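Local coordinates for terminal uridylyltransferase 1 (Trypanosoma brucei, PDB 5HZD), which adds uridines from UTP to the 3' ends of guide RNAs, ribosomal RNAs and some messenger RNAs in the mitochondrial RNA editing system, at residues 24-29 with 479-484; 229-234 with 240-245; 268-271 with 276-279; 289-294 with 363-368; 331-336 with 485-490. One frame throughout, in Å; residues are numbered along the deposited sequence.

How the contacts relate
The five contacts run nearly the length of an elongated chain. Contacts 2 and 3 lie at one end, about 13 Å between centres, and both reach one antiparallel sheet, through strands 228-233 and 239-244 in contact 2 and 267-271 in contact 3. Contact 4 comes next along the chain, at the UTP site, its centre about 30 Å from those of contacts 3 and 5. At the other end, contacts 1 and 5 share helix 481-497 and touch through Lys483 and Asn331. Contact 1 brings the start of the chain to this late helix, enclosing contacts 2, 3 and 4 in sequence. The zinc finger and the loop into UTP-site residues Ser336 and Tyr337 thus both pack on one helix.

Contact 1: residues 24-29 with 479-484; sequences AHAEEH and IGVTKS. With ZN (zinc ion), chain B.
Val481 opens helix 481-497, just after Gly480 at the N-cap position, and its CG2 lies 4.1 Å from CB of Ala26. That methyl stands anti to the residue's own backbone N (CG1 has chi1 65°), and the side chain also rests on Leu22 and Leu23 of helix 19-30. Thr482 follows with a second methyl: its CG2 is likewise 4.1 Å from Ala26 CB, so two branches from consecutive residues converge on one small side chain. With Thr482 OG1 set between N and the carbonyl carbon (chi1 62°), the hydroxyl diverges from the methyl and hydrogen-bonds to Asp9 OD1. The threonine thus offers carbon to helix 19-30 and oxygen to the finger loop. Lys483 carries its amine away to the backbone O of Asn331. Ser484 folds back on its own helix, OG donating to Val481 O at 2.7 Å with the donor tilted 22° from the carbonyl plane, while Ser484 N reaches Gly480 O in the first helical turn.

The interface is small, buried and without hydrogen bonds across it. Ala26 follows His25, whose NE2 binds zinc at 2.1 Å; Cys8, Cys11 and His30 complete the site. Helix 481-497 therefore packs directly against the helix of the atypical C2H2 zinc finger that carries the zinc ligands His25 and His30, in a domain required for proper folding of the catalytic domain.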
# COMPACT_ATOMS: atom_id res chain seq x y z
N ALA A 24 -23.12 27.65 -5.70
CA ALA A 24 -23.01 29.05 -6.12
C ALA A 24 -22.24 29.87 -5.11
O ALA A 24 -21.43 30.71 -5.48
CB ALA A 24 -24.36 29.65 -6.35
N HIS A 25 -22.47 29.62 -3.82
CA HIS A 25 -21.74 30.34 -2.79
C HIS A 25 -20.24 30.04 -2.90
O HIS A 25 -19.40 30.93 -2.75
CB HIS A 25 -22.24 29.95 -1.40
CG HIS A 25 -21.31 30.37 -0.30
ND1 HIS A 25 -21.32 31.64 0.22
CD2 HIS A 25 -20.35 29.69 0.35
CE1 HIS A 25 -20.40 31.72 1.17
NE2 HIS A 25 -19.78 30.55 1.25
N ALA A 26 -19.92 28.78 -3.13
CA ALA A 26 -18.50 28.36 -3.24
C ALA A 26 -17.76 29.10 -4.37
O ALA A 26 -16.67 29.63 -4.15
CB ALA A 26 -18.38 26.87 -3.37
N GLU A 27 -18.34 29.19 -5.57
CA GLU A 27 -17.71 29.95 -6.65
C GLU A 27 -17.69 31.45 -6.39
O GLU A 27 -16.67 32.12 -6.60
CB GLU A 27 -18.42 29.68 -7.98
CG GLU A 27 -18.02 30.66 -9.08
CD GLU A 27 -16.53 30.63 -9.40
OE1 GLU A 27 -15.90 29.56 -9.27
OE2 GLU A 27 -15.99 31.69 -9.77
N GLU A 28 -18.81 31.99 -5.93
CA GLU A 28 -18.91 33.44 -5.74
C GLU A 28 -18.06 34.01 -4.59
O GLU A 28 -17.50 35.10 -4.70
CB GLU A 28 -20.38 33.85 -5.60
CG GLU A 28 -21.22 33.48 -6.84
CD GLU A 28 -22.71 33.73 -6.66
OE1 GLU A 28 -23.44 33.73 -7.68
OE2 GLU A 28 -23.16 33.93 -5.50
N HIS A 29 -17.94 33.27 -3.49
CA HIS A 29 -17.21 33.77 -2.34
C HIS A 29 -15.84 33.13 -2.14
O HIS A 29 -14.99 33.67 -1.43
CB HIS A 29 -18.06 33.63 -1.06
CG HIS A 29 -19.18 34.61 -0.97
ND1 HIS A 29 -20.29 34.55 -1.78
CD2 HIS A 29 -19.36 35.69 -0.17
CE1 HIS A 29 -21.11 35.54 -1.48
NE2 HIS A 29 -20.57 36.25 -0.51
N ILE A 479 -14.08 16.00 2.90
CA ILE A 479 -14.15 16.85 1.73
C ILE A 479 -15.43 17.67 1.69
O ILE A 479 -16.48 17.18 1.27
CB ILE A 479 -13.98 16.02 0.43
CG1 ILE A 479 -12.66 15.25 0.51
CG2 ILE A 479 -14.06 16.95 -0.79
CD1 ILE A 479 -12.41 14.33 -0.69
N GLY A 480 -15.35 18.91 2.15
CA GLY A 480 -16.46 19.83 2.06
C GLY A 480 -16.57 20.47 0.67
O GLY A 480 -15.82 20.10 -0.23
N VAL A 481 -17.47 21.42 0.50
CA VAL A 481 -17.79 21.90 -0.84
C VAL A 481 -16.61 22.52 -1.60
O VAL A 481 -16.39 22.17 -2.77
CB VAL A 481 -19.03 22.82 -0.86
CG1 VAL A 481 -18.79 24.13 -0.10
CG2 VAL A 481 -19.47 23.08 -2.32
N THR A 482 -15.87 23.43 -0.97
CA THR A 482 -14.74 24.02 -1.70
C THR A 482 -13.68 22.97 -1.99
O THR A 482 -13.13 22.94 -3.10
CB THR A 482 -14.14 25.29 -0.99
OG1 THR A 482 -13.63 24.93 0.30
CG2 THR A 482 -15.20 26.32 -0.86
N LYS A 483 -13.41 22.08 -1.04
CA LYS A 483 -12.44 21.03 -1.33
C LYS A 483 -12.95 20.17 -2.49
O LYS A 483 -12.16 19.72 -3.34
CB LYS A 483 -12.17 20.17 -0.08
CG LYS A 483 -11.29 20.84 0.97
CD LYS A 483 -10.70 19.82 1.94
CE LYS A 483 -9.87 20.52 3.00
NZ LYS A 483 -9.29 19.55 3.97
N SER A 484 -14.26 19.94 -2.56
CA SER A 484 -14.80 19.04 -3.59
C SER A 484 -14.62 19.67 -4.96
O SER A 484 -14.39 18.96 -5.95
CB SER A 484 -16.30 18.71 -3.35
OG SER A 484 -17.14 19.79 -3.69
ZN ZN B . -18.20 30.05 2.54

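Contact 2: residues 229-234 with 240-245; sequences QQVWWN and MSATLE
Trp232 has CG between its backbone N and carbonyl carbon (chi1 67°), and this rotation lays a face of the indole against Ser241 CB, 3.5 Å from the six-membered ring centroid. Thr243 OG1 meets the same indole at its edge, in plane, 3.5 Å from CZ3, while hydrogen-bonding to Ser198. On the other side of the sheet, strand pairing and the Trp233 rotamer (CG anti to its carbonyl carbon, chi1 -70°) put that six-membered ring centrally over Met240 CB, 3.5 Å from the centroid. Met240 CG, anti to its own N (chi1 -170°), then runs along the indole, 3.4 Å from Trp233 CE2, and SD approaches the five-membered ring obliquely, a Met-aromatic contact. The sulfur also touches Val231 CG1 at 3.5 Å, and Trp233 NE1 is held by Glu216 of helix 209-223.

Trp232 and Ser241 form a hydrogen-bonded pair, with Ser241 N to Trp232 O at 2.8 Å. A water bridges that carbonyl and Ser241 OG. Val231-Ala242 and Trp233-Met240 are non-hydrogen-bonded pairs. At the far end Thr243 O accepts from both Gln229 N (2.8 Å) and Gln230 N (3.2 Å), because two residues stand opposite one. The whole is an antiparallel beta hairpin with a classic beta bulge, at the margin of a four-stranded sheet.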
# COMPACT_ATOMS: atom_id res chain seq x y z
N GLN A 229 27.39 -22.87 6.99
CA GLN A 229 28.47 -23.14 6.04
C GLN A 229 29.85 -23.09 6.67
O GLN A 229 30.70 -23.92 6.36
CB GLN A 229 28.41 -22.19 4.85
CG GLN A 229 27.29 -22.47 3.90
CD GLN A 229 27.39 -21.61 2.65
OE1 GLN A 229 28.32 -20.81 2.50
NE2 GLN A 229 26.42 -21.76 1.75
N GLN A 230 30.07 -22.16 7.59
CA GLN A 230 31.38 -22.00 8.18
C GLN A 230 31.21 -21.31 9.52
O GLN A 230 30.38 -20.41 9.64
CB GLN A 230 32.25 -21.14 7.28
CG GLN A 230 33.64 -20.93 7.81
CD GLN A 230 34.48 -20.05 6.92
OE1 GLN A 230 33.98 -19.19 6.20
NE2 GLN A 230 35.78 -20.27 6.97
N VAL A 231 31.95 -21.76 10.51
CA VAL A 231 31.97 -21.11 11.81
C VAL A 231 33.43 -20.96 12.22
O VAL A 231 34.21 -21.92 12.06
CB VAL A 231 31.27 -21.98 12.86
CG1 VAL A 231 31.58 -21.48 14.24
CG2 VAL A 231 29.77 -21.99 12.61
N TRP A 232 33.82 -19.79 12.73
CA TRP A 232 35.19 -19.60 13.19
C TRP A 232 35.34 -18.62 14.37
O TRP A 232 34.52 -17.72 14.56
CB TRP A 232 36.10 -19.20 12.02
CG TRP A 232 35.85 -17.85 11.39
CD1 TRP A 232 36.62 -16.74 11.53
CD2 TRP A 232 34.80 -17.49 10.46
NE1 TRP A 232 36.12 -15.71 10.78
CE2 TRP A 232 35.01 -16.14 10.10
CE3 TRP A 232 33.71 -18.17 9.89
CZ2 TRP A 232 34.16 -15.45 9.23
CZ3 TRP A 232 32.86 -17.48 9.02
CH2 TRP A 232 33.09 -16.13 8.70
N TRP A 233 36.38 -18.82 15.17
CA TRP A 233 36.59 -18.02 16.38
C TRP A 233 37.84 -17.16 16.31
O TRP A 233 38.82 -17.52 15.65
CB TRP A 233 36.71 -18.94 17.60
CG TRP A 233 35.44 -19.60 17.99
CD1 TRP A 233 34.89 -20.73 17.44
CD2 TRP A 233 34.55 -19.18 19.02
NE1 TRP A 233 33.70 -21.02 18.05
CE2 TRP A 233 33.47 -20.10 19.04
CE3 TRP A 233 34.55 -18.12 19.93
CZ2 TRP A 233 32.41 -19.99 19.95
CZ3 TRP A 233 33.50 -18.01 20.83
CH2 TRP A 233 32.44 -18.93 20.82
N ASN A 234 37.82 -16.03 17.00
CA ASN A 234 39.04 -15.22 17.09
C ASN A 234 40.04 -15.76 18.12
O ASN A 234 39.76 -16.73 18.83
CB ASN A 234 38.74 -13.73 17.29
CG ASN A 234 38.20 -13.42 18.68
OD1 ASN A 234 37.87 -14.31 19.45
ND2 ASN A 234 38.15 -12.13 19.00
N MET A 240 32.75 -15.10 17.81
CA MET A 240 32.53 -16.19 16.87
C MET A 240 31.82 -15.64 15.66
O MET A 240 30.81 -14.95 15.76
CB MET A 240 31.67 -17.31 17.47
CG MET A 240 31.63 -18.58 16.57
SD MET A 240 30.42 -19.81 17.09
CE MET A 240 28.93 -19.19 16.28
N SER A 241 32.34 -15.95 14.48
CA SER A 241 31.66 -15.55 13.25
C SER A 241 31.06 -16.79 12.60
O SER A 241 31.56 -17.90 12.79
CB SER A 241 32.65 -14.91 12.28
OG SER A 241 33.33 -13.83 12.88
N ALA A 242 30.00 -16.60 11.83
CA ALA A 242 29.36 -17.72 11.17
C ALA A 242 28.82 -17.26 9.83
O ALA A 242 28.20 -16.19 9.72
CB ALA A 242 28.21 -18.26 12.02
N THR A 243 29.07 -18.08 8.81
CA THR A 243 28.46 -17.88 7.51
C THR A 243 27.38 -18.92 7.32
O THR A 243 27.62 -20.12 7.47
CB THR A 243 29.50 -18.01 6.39
OG1 THR A 243 30.47 -16.97 6.54
CG2 THR A 243 28.83 -17.87 5.02
N LEU A 244 26.19 -18.46 6.99
CA LEU A 244 25.04 -19.34 6.88
C LEU A 244 24.73 -19.52 5.41
O LEU A 244 25.27 -18.79 4.58
CB LEU A 244 23.83 -18.72 7.61
CG LEU A 244 23.95 -18.62 9.14
CD1 LEU A 244 24.50 -19.92 9.74
CD2 LEU A 244 24.80 -17.44 9.58
N GLU A 245 23.86 -20.46 5.08
CA GLU A 245 23.61 -20.82 3.67
C GLU A 245 22.83 -19.74 2.92
O GLU A 245 22.85 -19.70 1.67
CB GLU A 245 22.88 -22.16 3.59
CG GLU A 245 21.46 -22.13 4.10
CD GLU A 245 20.81 -23.50 4.11
OE1 GLU A 245 19.79 -23.68 4.82
OE2 GLU A 245 21.32 -24.41 3.41
O HOH W 1 35.48 -14.63 14.58

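Contact 3: residues 268-271 with 276-279; sequences KVQP and CRPE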
# COMPACT_ATOMS: atom_id res chain seq x y z
N LYS A 268 26.28 -10.94 22.24
CA LYS A 268 25.46 -10.03 21.44
C LYS A 268 25.76 -10.39 20.00
O LYS A 268 26.86 -10.89 19.71
CB LYS A 268 25.88 -8.59 21.69
CG LYS A 268 25.65 -8.10 23.12
CD LYS A 268 26.10 -6.64 23.26
CE LYS A 268 25.19 -5.88 24.22
NZ LYS A 268 25.13 -6.56 25.54
N VAL A 269 24.80 -10.17 19.11
CA VAL A 269 24.97 -10.62 17.72
C VAL A 269 24.48 -9.56 16.75
O VAL A 269 23.50 -8.84 17.02
CB VAL A 269 24.23 -11.96 17.48
CG1 VAL A 269 22.73 -11.76 17.64
CG2 VAL A 269 24.53 -12.53 16.08
N GLN A 270 25.16 -9.43 15.62
CA GLN A 270 24.64 -8.59 14.55
C GLN A 270 25.25 -9.05 13.23
O GLN A 270 26.13 -9.90 13.23
CB GLN A 270 24.95 -7.13 14.82
CG GLN A 270 26.40 -6.76 14.86
CD GLN A 270 26.56 -5.30 15.24
OE1 GLN A 270 25.88 -4.82 16.16
NE2 GLN A 270 27.43 -4.57 14.54
N PRO A 271 24.75 -8.53 12.10
CA PRO A 271 25.39 -8.94 10.84
C PRO A 271 26.88 -8.58 10.82
O PRO A 271 27.28 -7.61 11.47
CB PRO A 271 24.65 -8.12 9.79
CG PRO A 271 23.25 -7.92 10.42
CD PRO A 271 23.54 -7.71 11.87
N CYS A 276 26.21 -4.16 4.17
CA CYS A 276 25.88 -5.35 3.39
C CYS A 276 25.20 -6.40 4.27
O CYS A 276 25.87 -7.18 4.95
CB CYS A 276 27.16 -5.92 2.78
SG CYS A 276 26.88 -7.22 1.59
N ARG A 277 23.88 -6.44 4.22
CA ARG A 277 23.10 -7.17 5.22
C ARG A 277 21.93 -7.90 4.58
O ARG A 277 21.60 -7.66 3.40
CB ARG A 277 22.58 -6.15 6.25
CG ARG A 277 23.69 -5.54 7.14
CD ARG A 277 23.13 -4.50 8.11
NE ARG A 277 23.99 -4.42 9.29
CZ ARG A 277 23.63 -3.80 10.41
NH1 ARG A 277 22.45 -3.18 10.47
NH2 ARG A 277 24.45 -3.79 11.46
N PRO A 278 21.27 -8.79 5.34
CA PRO A 278 20.04 -9.43 4.88
C PRO A 278 18.94 -8.44 4.43
O PRO A 278 18.90 -7.28 4.90
CB PRO A 278 19.57 -10.20 6.12
CG PRO A 278 20.86 -10.55 6.83
CD PRO A 278 21.73 -9.33 6.65
N GLU A 279 18.08 -8.90 3.53
CA GLU A 279 17.02 -8.07 2.90
C GLU A 279 16.23 -7.17 3.86
O GLU A 279 15.95 -6.00 3.55
CB GLU A 279 16.08 -8.97 2.08
CG GLU A 279 16.69 -9.54 0.77
CD GLU A 279 17.53 -10.80 0.95
OE1 GLU A 279 17.76 -11.28 2.10
OE2 GLU A 279 18.00 -11.35 -0.07
O HOH W 2 26.72 -4.95 11.80
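Pro271 and Arg277 form the close part of this contact. The pyrrolidine ring lies over one face of the guanidinium, its CD 3.8 Å above the plane and displaced toward the rim, while Pro271 CG comes 3.8 Å from Arg277 NE. The arginine chain, extended from CG to NE, runs roughly perpendicular to the proline side chain. Pro271 CB also meets the aliphatic part, 3.8 Å from Arg277 CG. Beside it, Pro278 CD stands 4.3 Å from Pro271 CG, and both prolines are buried; Pro278 packs further against helices 80-100 and 247-254.

The opposite character appears at the guanidinium edge, where no direct hydrogen bond joins the segments. A water in the guanidinium plane accepts from Arg277 NH2 at 2.6 Å and donates to Pro271 O at 2.7 Å. Gln270, partly exposed, brings NE2 no closer than 4.4 Å to Arg277 NH2.

NE bonds to His273 O and NH1 to Gly158 O. Carbonyls and water thus occupy the edge of the cation, while hydrocarbon covers one face. These bonds are consistent with Arg277 tying the loop after strand 267-271 back to the strand end, its charge probably met mainly by the dipoles of carbonyls and a water, with a long, weak ion pair from NH2 to Asp274 in addition.

Contact 4: residues 289-294 with 363-368; sequences FRAFGI and ESLVNY
Leu365 and Ile294 carry most of this apolar contact, with Ala291 and Tyr368 beside them. The leucine has CG anti to its carbonyl carbon (chi1 -65°), which projects the isobutyl group at the other segment. Its CD1 then touches two partners, Ala291 CB at 3.9 Å and Ile294 CD1 at 4.0 Å, while CD2 stands 4.1 Å from Ile294 CG2.

Ile294 splits its work between branches. The longer one, through CG1, ends on the leucine methyl; CG2 turns to the phenol of Tyr368. It lies 3.6 Å from both CE1 and OH of Tyr368, approaching the ring obliquely at its hydroxyl end. CG of Tyr368 stands anti to its backbone N (chi1 -160°), which carries the phenol to this methyl.

The 363-368 segment is shaped by its own bonds. Ser364 OG accepts from Val366 N at 3.2 Å, an ST turn, and Leu365 O accepts from Tyr368 N at 3.1 Å to close a type I beta turn. That turn sends the side chains of its first and last residues, Leu365 and Tyr368, toward the same partner. A water donates to Glu363 O and, weakly, to Ala291 O.

Gly293 and Ile294 belong to the experimentally defined UTP site; the turn packs against the Ile294 side chain of helix 292-304. Phe107 of strand 105-109 touches Ile294, Leu365 and the Tyr368 ring, and helix 131-135 contributes Met134 to both Ala291 and Leu365.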
# COMPACT_ATOMS: atom_id res chain seq x y z
N PHE A 289 -0.17 -5.02 13.45
CA PHE A 289 -0.62 -6.23 14.12
C PHE A 289 -2.06 -6.61 13.79
O PHE A 289 -2.64 -7.51 14.42
CB PHE A 289 -0.45 -6.08 15.63
CG PHE A 289 0.97 -5.86 16.04
CD1 PHE A 289 1.83 -6.94 16.22
CD2 PHE A 289 1.48 -4.57 16.19
CE1 PHE A 289 3.15 -6.77 16.58
CE2 PHE A 289 2.80 -4.39 16.54
CZ PHE A 289 3.64 -5.48 16.73
N ARG A 290 -2.63 -5.91 12.81
CA ARG A 290 -4.02 -6.16 12.43
C ARG A 290 -4.16 -6.79 11.06
O ARG A 290 -3.27 -6.69 10.22
CB ARG A 290 -4.78 -4.83 12.46
CG ARG A 290 -4.67 -4.13 13.81
CD ARG A 290 -5.53 -2.89 13.90
NE ARG A 290 -5.26 -2.18 15.16
CZ ARG A 290 -5.91 -1.08 15.53
NH1 ARG A 290 -6.84 -0.57 14.74
NH2 ARG A 290 -5.62 -0.50 16.69
N ALA A 291 -5.30 -7.42 10.82
CA ALA A 291 -5.50 -8.17 9.58
C ALA A 291 -6.23 -7.39 8.49
O ALA A 291 -6.24 -7.83 7.34
CB ALA A 291 -6.23 -9.47 9.86
N PHE A 292 -6.83 -6.25 8.81
CA PHE A 292 -7.71 -5.60 7.84
C PHE A 292 -7.04 -5.26 6.51
O PHE A 292 -7.67 -5.39 5.46
CB PHE A 292 -8.42 -4.37 8.45
CG PHE A 292 -7.56 -3.14 8.54
CD1 PHE A 292 -7.56 -2.20 7.53
CD2 PHE A 292 -6.78 -2.90 9.67
CE1 PHE A 292 -6.78 -1.06 7.61
CE2 PHE A 292 -6.00 -1.75 9.77
CZ PHE A 292 -6.00 -0.84 8.73
N GLY A 293 -5.78 -4.84 6.54
CA GLY A 293 -5.11 -4.46 5.31
C GLY A 293 -4.88 -5.62 4.37
O GLY A 293 -4.83 -5.45 3.15
N ILE A 294 -4.72 -6.81 4.92
CA ILE A 294 -4.60 -8.01 4.09
C ILE A 294 -5.83 -8.20 3.21
O ILE A 294 -5.73 -8.42 2.00
CB ILE A 294 -4.41 -9.27 4.97
CG1 ILE A 294 -3.16 -9.12 5.82
CG2 ILE A 294 -4.32 -10.51 4.11
CD1 ILE A 294 -3.11 -10.12 6.99
N GLU A 363 -12.77 -12.87 5.67
CA GLU A 363 -12.15 -12.14 6.76
C GLU A 363 -11.16 -13.09 7.47
O GLU A 363 -10.07 -12.67 7.90
CB GLU A 363 -13.22 -11.67 7.77
CG GLU A 363 -12.59 -10.95 8.97
CD GLU A 363 -13.60 -10.45 9.99
OE1 GLU A 363 -14.80 -10.42 9.67
OE2 GLU A 363 -13.17 -10.09 11.11
N SER A 364 -11.55 -14.35 7.57
CA SER A 364 -10.73 -15.34 8.27
C SER A 364 -9.47 -15.65 7.47
O SER A 364 -9.50 -15.74 6.24
CB SER A 364 -11.50 -16.63 8.47
OG SER A 364 -10.67 -17.60 9.11
N LEU A 365 -8.36 -15.83 8.19
CA LEU A 365 -7.07 -16.13 7.56
C LEU A 365 -6.74 -17.60 7.69
O LEU A 365 -5.62 -18.03 7.40
CB LEU A 365 -5.98 -15.28 8.20
CG LEU A 365 -6.11 -13.77 8.00
CD1 LEU A 365 -5.09 -13.06 8.88
CD2 LEU A 365 -5.88 -13.47 6.53
N VAL A 366 -7.70 -18.40 8.15
CA VAL A 366 -7.47 -19.84 8.31
C VAL A 366 -6.99 -20.53 7.02
O VAL A 366 -6.06 -21.36 7.04
CB VAL A 366 -8.73 -20.54 8.86
CG1 VAL A 366 -8.58 -22.05 8.75
CG2 VAL A 366 -8.95 -20.12 10.31
N ASN A 367 -7.56 -20.18 5.88
CA ASN A 367 -7.14 -20.87 4.65
C ASN A 367 -6.09 -20.12 3.84
O ASN A 367 -5.88 -20.40 2.65
CB ASN A 367 -8.35 -21.19 3.78
CG ASN A 367 -9.34 -22.11 4.48
OD1 ASN A 367 -8.94 -23.05 5.17
ND2 ASN A 367 -10.62 -21.82 4.32
N TYR A 368 -5.44 -19.15 4.47
CA TYR A 368 -4.55 -18.25 3.74
C TYR A 368 -3.25 -18.94 3.37
O TYR A 368 -2.68 -19.69 4.16
CB TYR A 368 -4.23 -17.04 4.63
CG TYR A 368 -3.75 -15.83 3.87
CD1 TYR A 368 -4.64 -14.94 3.28
CD2 TYR A 368 -2.38 -15.56 3.77
CE1 TYR A 368 -4.21 -13.82 2.59
CE2 TYR A 368 -1.93 -14.43 3.09
CZ TYR A 368 -2.84 -13.56 2.50
OH TYR A 368 -2.36 -12.44 1.84
O HOH W 3 -8.36 -10.50 6.80

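Contact 5: residues 331-336 with 485-490; sequences NGYFTS and LRVRTE
Tyr333 and Arg486 meet where the loop leading to the UTP-binding residues packs on helix 481-497. This loop ends in an N-cap: Thr335 stands just before helix 336-349, with OG1 accepting from Ala338 N, and the next residue, Ser336, binds UTP.

The Tyr333 and Arg486 side chains approach nearly perpendicular to one another, with ring and guanidinium planes 53° apart. The phenol does not stack on the guanidinium; its oxygen arrives at the guanidinium edge, near that plane. Arg486 NE donates to Tyr333 OH at 3.1 Å, but the bond is weak, bent to 126° at the hydrogen. A kink in the arginine chain (chi3 61°) brings NE beside the hydroxyl and also sets CD only 3.4 Å from Tyr333 OH. The far end of the guanidinium belongs to another partner, NH1 bonding to Leu33 O.

Val487, one residue further round the helix, divides its methyls between two rings. CG2 lies near the plane of Tyr333, 4.0 Å from CD1, while CG1 takes the edge of Phe334 more loosely, 4.4 Å from CE2. The Tyr333 and Val487 side chains run antiparallel, with the valine at CD1 and Arg486 at the hydroxyl end of the ring. Phe334 is buried, with Ile465 and Ile479 also against it.

Within the helix, Leu485 O takes two bonds from Thr489, the helical one from N (2.9 Å) and a side-chain one from OG1 (2.8 Å), the two donors approaching from opposite faces of the carbonyl plane.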
# COMPACT_ATOMS: atom_id res chain seq x y z
N ASN A 331 -4.43 15.98 4.74
CA ASN A 331 -5.18 17.23 4.69
C ASN A 331 -6.62 17.02 4.31
O ASN A 331 -7.28 17.95 3.89
CB ASN A 331 -4.53 18.22 3.72
CG ASN A 331 -3.17 18.65 4.19
OD1 ASN A 331 -2.18 18.49 3.48
ND2 ASN A 331 -3.12 19.16 5.41
N GLY A 332 -7.09 15.78 4.46
CA GLY A 332 -8.52 15.49 4.36
C GLY A 332 -8.99 15.07 2.97
O GLY A 332 -10.19 14.86 2.74
N TYR A 333 -8.05 14.97 2.03
CA TYR A 333 -8.46 14.52 0.70
C TYR A 333 -8.47 13.00 0.69
O TYR A 333 -8.48 12.36 1.77
CB TYR A 333 -7.58 15.11 -0.40
CG TYR A 333 -7.75 16.61 -0.56
CD1 TYR A 333 -8.72 17.13 -1.42
CD2 TYR A 333 -6.95 17.50 0.15
CE1 TYR A 333 -8.88 18.49 -1.58
CE2 TYR A 333 -7.10 18.87 0.01
CZ TYR A 333 -8.07 19.36 -0.86
OH TYR A 333 -8.23 20.73 -1.01
N PHE A 334 -8.45 12.39 -0.49
CA PHE A 334 -8.58 10.93 -0.56
C PHE A 334 -7.26 10.21 -0.27
O PHE A 334 -6.17 10.78 -0.36
CB PHE A 334 -9.03 10.53 -1.96
CG PHE A 334 -10.43 10.90 -2.28
CD1 PHE A 334 -11.49 10.48 -1.49
CD2 PHE A 334 -10.71 11.66 -3.42
CE1 PHE A 334 -12.81 10.82 -1.80
CE2 PHE A 334 -12.02 11.98 -3.74
CZ PHE A 334 -13.07 11.57 -2.94
N THR A 335 -7.39 8.95 0.09
CA THR A 335 -6.24 8.07 0.21
C THR A 335 -5.99 7.35 -1.12
O THR A 335 -6.84 7.35 -2.03
CB THR A 335 -6.55 6.98 1.24
OG1 THR A 335 -7.74 6.27 0.85
CG2 THR A 335 -6.75 7.57 2.61
N SER A 336 -4.86 6.67 -1.21
CA SER A 336 -4.61 5.87 -2.41
C SER A 336 -5.64 4.77 -2.56
O SER A 336 -6.06 4.43 -3.69
CB SER A 336 -3.20 5.28 -2.37
OG SER A 336 -2.25 6.35 -2.47
N LEU A 485 -14.68 20.99 -5.02
CA LEU A 485 -14.55 21.66 -6.32
C LEU A 485 -13.08 21.69 -6.74
O LEU A 485 -12.79 21.71 -7.94
CB LEU A 485 -15.17 23.06 -6.26
CG LEU A 485 -16.70 22.98 -6.07
CD1 LEU A 485 -17.33 24.36 -6.15
CD2 LEU A 485 -17.35 22.01 -7.09
N ARG A 486 -12.16 21.68 -5.77
CA ARG A 486 -10.75 21.45 -6.08
C ARG A 486 -10.55 20.07 -6.72
O ARG A 486 -9.79 19.93 -7.68
CB ARG A 486 -9.85 21.64 -4.84
CG ARG A 486 -9.82 23.09 -4.37
CD ARG A 486 -9.08 23.28 -3.03
NE ARG A 486 -7.69 22.86 -3.14
CZ ARG A 486 -6.72 23.67 -3.56
NH1 ARG A 486 -7.00 24.92 -3.90
NH2 ARG A 486 -5.46 23.23 -3.64
N VAL A 487 -11.24 19.06 -6.21
CA VAL A 487 -11.17 17.73 -6.79
C VAL A 487 -11.77 17.72 -8.20
O VAL A 487 -11.15 17.22 -9.14
CB VAL A 487 -11.91 16.69 -5.91
CG1 VAL A 487 -11.91 15.33 -6.62
CG2 VAL A 487 -11.19 16.57 -4.56
N ARG A 488 -12.97 18.28 -8.35
CA ARG A 488 -13.58 18.35 -9.67
C ARG A 488 -12.68 19.07 -10.66
O ARG A 488 -12.62 18.69 -11.83
CB ARG A 488 -14.94 19.04 -9.62
CG ARG A 488 -16.03 18.27 -8.83
CD ARG A 488 -16.32 16.86 -9.37
NE ARG A 488 -16.89 16.89 -10.72
CZ ARG A 488 -18.17 17.11 -11.02
NH1 ARG A 488 -19.08 17.35 -10.06
NH2 ARG A 488 -18.56 17.08 -12.28
N THR A 489 -12.01 20.14 -10.22
CA THR A 489 -11.06 20.87 -11.09
C THR A 489 -10.03 19.92 -11.67
O THR A 489 -9.78 19.94 -12.90
CB THR A 489 -10.28 21.97 -10.33
OG1 THR A 489 -11.20 22.96 -9.85
CG2 THR A 489 -9.29 22.67 -11.24
N GLU A 490 -9.44 19.11 -10.80
CA GLU A 490 -8.40 18.18 -11.26
C GLU A 490 -8.93 17.09 -12.18
O GLU A 490 -8.21 16.65 -13.10
CB GLU A 490 -7.62 17.58 -10.07
CG GLU A 490 -6.90 18.64 -9.20
CD GLU A 490 -6.00 19.60 -9.98
OE1 GLU A 490 -5.35 19.19 -10.98
OE2 GLU A 490 -5.94 20.81 -9.61